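Local coordinates for protein N-acyl-D-glutamate deacylase (Bordetella bronchiseptica, PDB 3GIP) that hydrolyses N-acyl-D-glutamate to D-glutamate and a carboxylate, as a zinc-binding deacylase of the amidohydrolase superfamily, at residues 243-249 against 276-282; 215-220 against 232-236. One frame throughout, in Å; residues are numbered along the deposited sequence.

Contact 1. Residues 243-249 against 276-282. With ZN (zinc ion), chain F; FMT (formic acid), chain D.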
loop_
_atom_site.group_PDB
_atom_site.type_symbol
_atom_site.label_atom_id
_atom_site.label_comp_id
_atom_site.label_asym_id
_atom_site.label_seq_id
_atom_site.Cartn_x
_atom_site.Cartn_y
_atom_site.Cartn_z
ATOM N N ALA A 243 -4.003 6.639 16.133
ATOM C CA ALA A 243 -3.529 5.350 15.633
ATOM C C ALA A 243 -2.482 5.673 14.567
ATOM O O ALA A 243 -2.685 6.559 13.733
ATOM C CB ALA A 243 -4.683 4.561 15.034
ATOM N N THR A 244 -1.373 4.938 14.583
ATOM C CA THR A 244 -0.269 5.203 13.667
ATOM C C THR A 244 0.218 3.985 12.897
ATOM O O THR A 244 0.222 2.872 13.417
ATOM C CB THR A 244 0.926 5.771 14.463
ATOM O OG1 THR A 244 0.511 6.951 15.164
ATOM C CG2 THR A 244 2.093 6.105 13.550
ATOM N N VAL A 245 0.630 4.211 11.652
ATOM C CA VAL A 245 1.171 3.147 10.813
ATOM C C VAL A 245 2.493 3.633 10.230
ATOM O O VAL A 245 2.557 4.711 9.639
ATOM C CB VAL A 245 0.232 2.786 9.639
ATOM C CG1 VAL A 245 0.914 1.777 8.725
ATOM C CG2 VAL A 245 -1.070 2.204 10.166
ATOM N N VAL A 246 3.555 2.855 10.424
ATOM C CA VAL A 246 4.859 3.205 9.877
ATOM C C VAL A 246 4.948 2.505 8.523
ATOM O O VAL A 246 5.069 1.283 8.452
ATOM C CB VAL A 246 6.015 2.713 10.777
ATOM C CG1 VAL A 246 7.351 3.110 10.155
ATOM C CG2 VAL A 246 5.878 3.309 12.176
ATOM N N SER A 247 4.866 3.291 7.454
ATOM C CA SER A 247 4.905 2.767 6.095
ATOM C C SER A 247 6.239 2.161 5.682
ATOM O O SER A 247 7.301 2.624 6.099
ATOM C CB SER A 247 4.545 3.875 5.104
ATOM O OG SER A 247 3.232 4.357 5.339
ATOM N N HIS A 248 6.153 1.131 4.842
ATOM C CA HIS A 248 7.317 0.432 4.302
ATOM C C HIS A 248 8.549 0.570 5.185
ATOM O O HIS A 248 9.571 1.126 4.779
ATOM C CB HIS A 248 7.614 0.922 2.867
ATOM C CG HIS A 248 7.569 2.414 2.688
ATOM N ND1 HIS A 248 8.295 3.288 3.468
ATOM C CD2 HIS A 248 6.942 3.177 1.760
ATOM C CE1 HIS A 248 8.124 4.520 3.029
ATOM N NE2 HIS A 248 7.308 4.482 1.991
ATOM N N HIS A 249 8.451 0.045 6.400
ATOM C CA HIS A 249 9.546 0.143 7.349
ATOM C C HIS A 249 10.781 -0.586 6.848
ATOM O O HIS A 249 10.712 -1.739 6.404
ATOM C CB HIS A 249 9.118 -0.387 8.715
ATOM C CG HIS A 249 10.066 -0.025 9.813
ATOM N ND1 HIS A 249 10.724 1.187 9.854
ATOM C CD2 HIS A 249 10.466 -0.710 10.910
ATOM C CE1 HIS A 249 11.492 1.230 10.928
ATOM N NE2 HIS A 249 11.353 0.092 11.585
ATOM N N GLU A 276 -2.153 2.690 19.316
ATOM C CA GLU A 276 -2.321 1.695 18.266
ATOM C C GLU A 276 -1.274 1.962 17.203
ATOM O O GLU A 276 -1.350 2.954 16.482
ATOM C CB GLU A 276 -3.718 1.766 17.641
ATOM C CG GLU A 276 -4.830 1.264 18.547
ATOM C CD GLU A 276 -6.126 1.011 17.797
ATOM O OE1 GLU A 276 -7.123 0.633 18.445
ATOM O OE2 GLU A 276 -6.149 1.183 16.558
ATOM N N VAL A 277 -0.281 1.085 17.118
ATOM C CA VAL A 277 0.769 1.252 16.128
ATOM C C VAL A 277 0.953 -0.019 15.318
ATOM O O VAL A 277 0.973 -1.125 15.863
ATOM C CB VAL A 277 2.119 1.629 16.790
ATOM C CG1 VAL A 277 2.575 0.523 17.720
ATOM C CG2 VAL A 277 3.167 1.900 15.718
ATOM N N ALA A 278 1.056 0.146 14.007
ATOM C CA ALA A 278 1.269 -0.979 13.111
ATOM C C ALA A 278 2.283 -0.542 12.064
ATOM O O ALA A 278 2.764 0.590 12.089
ATOM C CB ALA A 278 -0.043 -1.394 12.449
ATOM N N LEU A 279 2.620 -1.442 11.151
ATOM C CA LEU A 279 3.580 -1.122 10.106
ATOM C C LEU A 279 3.363 -2.050 8.927
ATOM O O LEU A 279 2.520 -2.947 8.977
ATOM C CB LEU A 279 5.016 -1.288 10.625
ATOM C CG LEU A 279 5.435 -2.694 11.085
ATOM C CD1 LEU A 279 6.946 -2.829 10.973
ATOM C CD2 LEU A 279 4.992 -2.957 12.516
ATOM N N ASP A 280 4.112 -1.822 7.857
ATOM C CA ASP A 280 4.010 -2.684 6.695
ATOM C C ASP A 280 5.316 -2.695 5.923
ATOM O O ASP A 280 6.153 -1.799 6.072
ATOM C CB ASP A 280 2.830 -2.262 5.791
ATOM C CG ASP A 280 2.879 -0.796 5.378
ATOM O OD1 ASP A 280 3.718 -0.425 4.530
ATOM O OD2 ASP A 280 2.063 -0.007 5.908
ATOM N N ILE A 281 5.499 -3.742 5.127
ATOM C CA ILE A 281 6.688 -3.886 4.298
ATOM C C ILE A 281 6.325 -4.545 2.977
ATOM O O ILE A 281 5.229 -5.089 2.817
ATOM C CB ILE A 281 7.770 -4.807 4.961
ATOM C CG1 ILE A 281 7.212 -6.218 5.197
ATOM C CG2 ILE A 281 8.259 -4.209 6.257
ATOM C CD1 ILE A 281 7.392 -7.194 4.027
ATOM N N TYR A 282 7.248 -4.456 2.023
ATOM C CA TYR A 282 7.119 -5.160 0.758
ATOM C C TYR A 282 8.330 -6.091 0.878
ATOM O O TYR A 282 9.352 -5.717 1.455
ATOM C CB TYR A 282 7.196 -4.225 -0.464
ATOM C CG TYR A 282 8.240 -3.142 -0.416
ATOM C CD1 TYR A 282 9.583 -3.424 -0.671
ATOM C CD2 TYR A 282 7.885 -1.826 -0.130
ATOM C CE1 TYR A 282 10.544 -2.420 -0.644
ATOM C CE2 TYR A 282 8.834 -0.816 -0.098
ATOM C CZ TYR A 282 10.163 -1.118 -0.355
ATOM O OH TYR A 282 11.104 -0.120 -0.322
HETATM ZN ZN ZN F . 6.787 6.173 0.846
HETATM C C FMT D . 10.081 3.034 -0.832
HETATM O O1 FMT D . 10.123 2.609 -1.960
HETATM O O2 FMT D . 10.148 2.186 0.199
HETATM O O HOH W 1 1.617 2.264 4.873
HETATM O O HOH W 2 9.375 -2.180 3.344
#
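Thr244 N to Glu276 O (2.7 Å) starts the parallel pairing of strands 243-246 and 277-281, which run 23° apart. Ala278 lies between Thr244 and Val246 in the bonding: its N binds Thr244 O and its O receives Val246 N. The next bond, from Asp280 N to Val246 O, is weak at 3.3 Å. Beyond it the Asp280 carboxylate takes part: its OD1 accepts His248 N at 2.9 Å, met from above the carboxylate plane, while Asp280 O accepts His249 N almost in line with its C=O. Chi1 of 54° places the Asp280 carboxylate between its own backbone N and carbonyl carbon, with OD2 beside Val245 CG1. A water bridges OD2 to Ser247 OG, so both carboxylate oxygens are engaged at the turn carrying His248.

Apolar contact is modest. Val246 CB meets Leu279 CB at 4.1 Å, and Leu279 CD1 lies 4.0 Å from His249 CB, the two side chains crossing obliquely.

Just beyond the C-terminal end of strand 243-246, His248 NE2 binds zinc at 2.1 Å, with Ser247 CB over one ring face and formate O2 over the other. Tyr282 CE2 packs on His248 CB at 3.6 Å, and Tyr282 OH donates to that formate O2, which lies at the edge of the tyrosine ring.

These are adjacent strands of the amidohydrolase TIM barrel, joined through helix 260-272, on which Val277 and Leu279 pack. Strands 214-218 and 360-362 flank the pair, and Val245 touches both.

Contact 2. Residues 215-220 against 232-236. With ZN (zinc ion), chain F.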
loop_
_atom_site.group_PDB
_atom_site.type_symbol
_atom_site.label_atom_id
_atom_site.label_comp_id
_atom_site.label_asym_id
_atom_site.label_seq_id
_atom_site.Cartn_x
_atom_site.Cartn_y
_atom_site.Cartn_z
ATOM N N HIS A 215 -2.966 7.906 11.013
ATOM C CA HIS A 215 -1.863 8.729 10.555
ATOM C C HIS A 215 -0.902 7.662 10.052
ATOM O O HIS A 215 -0.367 6.897 10.858
ATOM C CB HIS A 215 -1.131 9.487 11.661
ATOM C CG HIS A 215 0.163 10.089 11.195
ATOM N ND1 HIS A 215 1.221 10.345 12.041
ATOM C CD2 HIS A 215 0.572 10.467 9.960
ATOM C CE1 HIS A 215 2.227 10.851 11.347
ATOM N NE2 HIS A 215 1.859 10.935 10.081
ATOM N N THR A 216 -0.722 7.570 8.740
ATOM C CA THR A 216 0.227 6.604 8.187
ATOM C C THR A 216 1.411 7.473 7.790
ATOM O O THR A 216 1.230 8.621 7.369
ATOM C CB THR A 216 -0.338 5.856 6.962
ATOM O OG1 THR A 216 -0.526 6.769 5.876
ATOM C CG2 THR A 216 -1.666 5.198 7.313
ATOM N N SER A 217 2.625 6.952 7.914
ATOM C CA SER A 217 3.770 7.787 7.609
ATOM C C SER A 217 4.983 7.198 6.922
ATOM O O SER A 217 5.481 6.133 7.294
ATOM C CB SER A 217 4.247 8.469 8.901
ATOM O OG SER A 217 5.389 9.286 8.675
ATOM N N HIS A 218 5.433 7.907 5.891
ATOM C CA HIS A 218 6.669 7.568 5.215
ATOM C C HIS A 218 7.500 8.530 6.058
ATOM O O HIS A 218 7.440 9.752 5.873
ATOM C CB HIS A 218 6.636 7.997 3.744
ATOM C CG HIS A 218 7.961 7.883 3.056
ATOM N ND1 HIS A 218 8.101 7.372 1.780
ATOM C CD2 HIS A 218 9.205 8.238 3.457
ATOM C CE1 HIS A 218 9.374 7.420 1.429
ATOM N NE2 HIS A 218 10.065 7.941 2.428
ATOM N N ILE A 219 8.235 7.982 7.019
ATOM C CA ILE A 219 9.008 8.796 7.949
ATOM C C ILE A 219 10.094 9.701 7.364
ATOM O O ILE A 219 10.489 9.567 6.205
ATOM C CB ILE A 219 9.553 7.910 9.096
ATOM C CG1 ILE A 219 10.551 6.880 8.565
ATOM C CG2 ILE A 219 8.380 7.178 9.759
ATOM C CD1 ILE A 219 11.059 5.940 9.644
ATOM N N ARG A 220 10.566 10.631 8.190
ATOM C CA ARG A 220 11.543 11.632 7.768
ATOM C C ARG A 220 12.806 11.108 7.098
ATOM O O ARG A 220 13.261 11.666 6.098
ATOM C CB ARG A 220 11.906 12.529 8.954
ATOM C CG ARG A 220 12.665 13.792 8.565
ATOM C CD ARG A 220 12.759 14.749 9.747
ATOM N NE ARG A 220 11.440 15.205 10.183
ATOM C CZ ARG A 220 10.772 16.212 9.625
ATOM N NH1 ARG A 220 11.302 16.879 8.607
ATOM N NH2 ARG A 220 9.570 16.547 10.080
ATOM N N GLU A 232 9.975 10.182 16.089
ATOM C CA GLU A 232 9.210 11.384 15.767
ATOM C C GLU A 232 7.723 11.101 15.562
ATOM O O GLU A 232 6.871 11.816 16.094
ATOM C CB GLU A 232 9.782 12.063 14.515
ATOM C CG GLU A 232 8.914 13.202 13.980
ATOM C CD GLU A 232 9.553 13.945 12.823
ATOM O OE1 GLU A 232 10.354 13.334 12.087
ATOM O OE2 GLU A 232 9.242 15.143 12.636
ATOM N N VAL A 233 7.402 10.064 14.795
ATOM C CA VAL A 233 5.999 9.752 14.557
ATOM C C VAL A 233 5.353 9.046 15.746
ATOM O O VAL A 233 4.139 9.128 15.934
ATOM C CB VAL A 233 5.803 8.914 13.266
ATOM C CG1 VAL A 233 6.268 9.717 12.061
ATOM C CG2 VAL A 233 6.554 7.600 13.361
ATOM N N LEU A 234 6.151 8.356 16.556
ATOM C CA LEU A 234 5.590 7.691 17.729
ATOM C C LEU A 234 5.246 8.751 18.773
ATOM O O LEU A 234 4.259 8.624 19.495
ATOM C CB LEU A 234 6.579 6.678 18.318
ATOM C CG LEU A 234 6.782 5.396 17.506
ATOM C CD1 LEU A 234 7.734 4.475 18.255
ATOM C CD2 LEU A 234 5.445 4.701 17.278
ATOM N N ALA A 235 6.060 9.801 18.836
ATOM C CA ALA A 235 5.827 10.886 19.785
ATOM C C ALA A 235 4.493 11.549 19.469
ATOM O O ALA A 235 3.749 11.939 20.370
ATOM C CB ALA A 235 6.955 11.906 19.703
ATOM N N ILE A 236 4.193 11.679 18.182
ATOM C CA ILE A 236 2.935 12.275 17.752
ATOM C C ILE A 236 1.787 11.374 18.188
ATOM O O ILE A 236 0.752 11.848 18.650
ATOM C CB ILE A 236 2.899 12.440 16.217
ATOM C CG1 ILE A 236 3.944 13.471 15.787
ATOM C CG2 ILE A 236 1.507 12.852 15.761
ATOM C CD1 ILE A 236 4.137 13.560 14.294
HETATM ZN ZN ZN F . 6.787 6.173 0.846
HETATM O O HOH W 3 1.600 9.389 14.685
HETATM O O HOH W 4 9.662 10.910 10.990
#
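Strand 215-218 and helix 232-236 run nearly antiparallel, 169° between directions, their axes 10.3 Å apart at closest approach. The backbones stay well separated, Ile219 and Val233 having the nearest CA pair at 7.3 Å, so side chains and water span the gap.

Val233 carries most of the apolar contact. Its CG1, anti to the carbonyl carbon, reaches Ser217 OG at 3.5 Å and also meets Ile219 CG2, the Ile219 and Val233 side chains crossing at about a right angle. The ring of His215 approaches Val233 CG1 and Ile236 CD1 through CE1. Its ND1 shares a water with Val233 O, and its NE2 is bonded to Thr186, as is Ser217 OG.

Polar contact gathers where the strand gives way to loop. Arg220 grips Glu232 side-on: NE to OE1 and NH2 to OE2, both 2.9 Å, with the guanidinium and carboxylate planes only 28° apart. A bend at chi3 (-63°) turns the guanidinium edge to the carboxylate, whose OE1 is used on its syn side. A water links that same OE1 to Arg220 N, at 2.7 Å from the oxygen. Arg220 NH1 and NH2 also bind Ala194 O and Ala196 O, respectively.

The contact seats helix 226-240 against its preceding barrel strand. Ile236 reaches helix 198-210, Leu234 touches helix 260-272, and His218, pointing away from the helix, binds zinc.

How the contacts relate
The two contacts are consecutive pieces of the barrel: contact 2 packs strand 214-218 against helix 226-240, which leads into strand 243-246, where contact 1 begins. Their centres are 9 Å apart. The strands are neighbours, with probable hydrogen bonds from Ser217 N to Val245 O (2.8 Å) and from Ser247 N to Ser217 O (2.9 Å). His218 ends its strand and His248 lies just beyond the end of strand 243-246; His218 ND1 and His248 NE2, 3.0 Å apart, both bind the zinc, as does Cys95. Contact 1 also reaches a bound formate, probably from the crystallisation liquor, hydrogen-bonded as well to Lys250, Arg376 and Ser288, whereas contact 2 faces the outer helical layer.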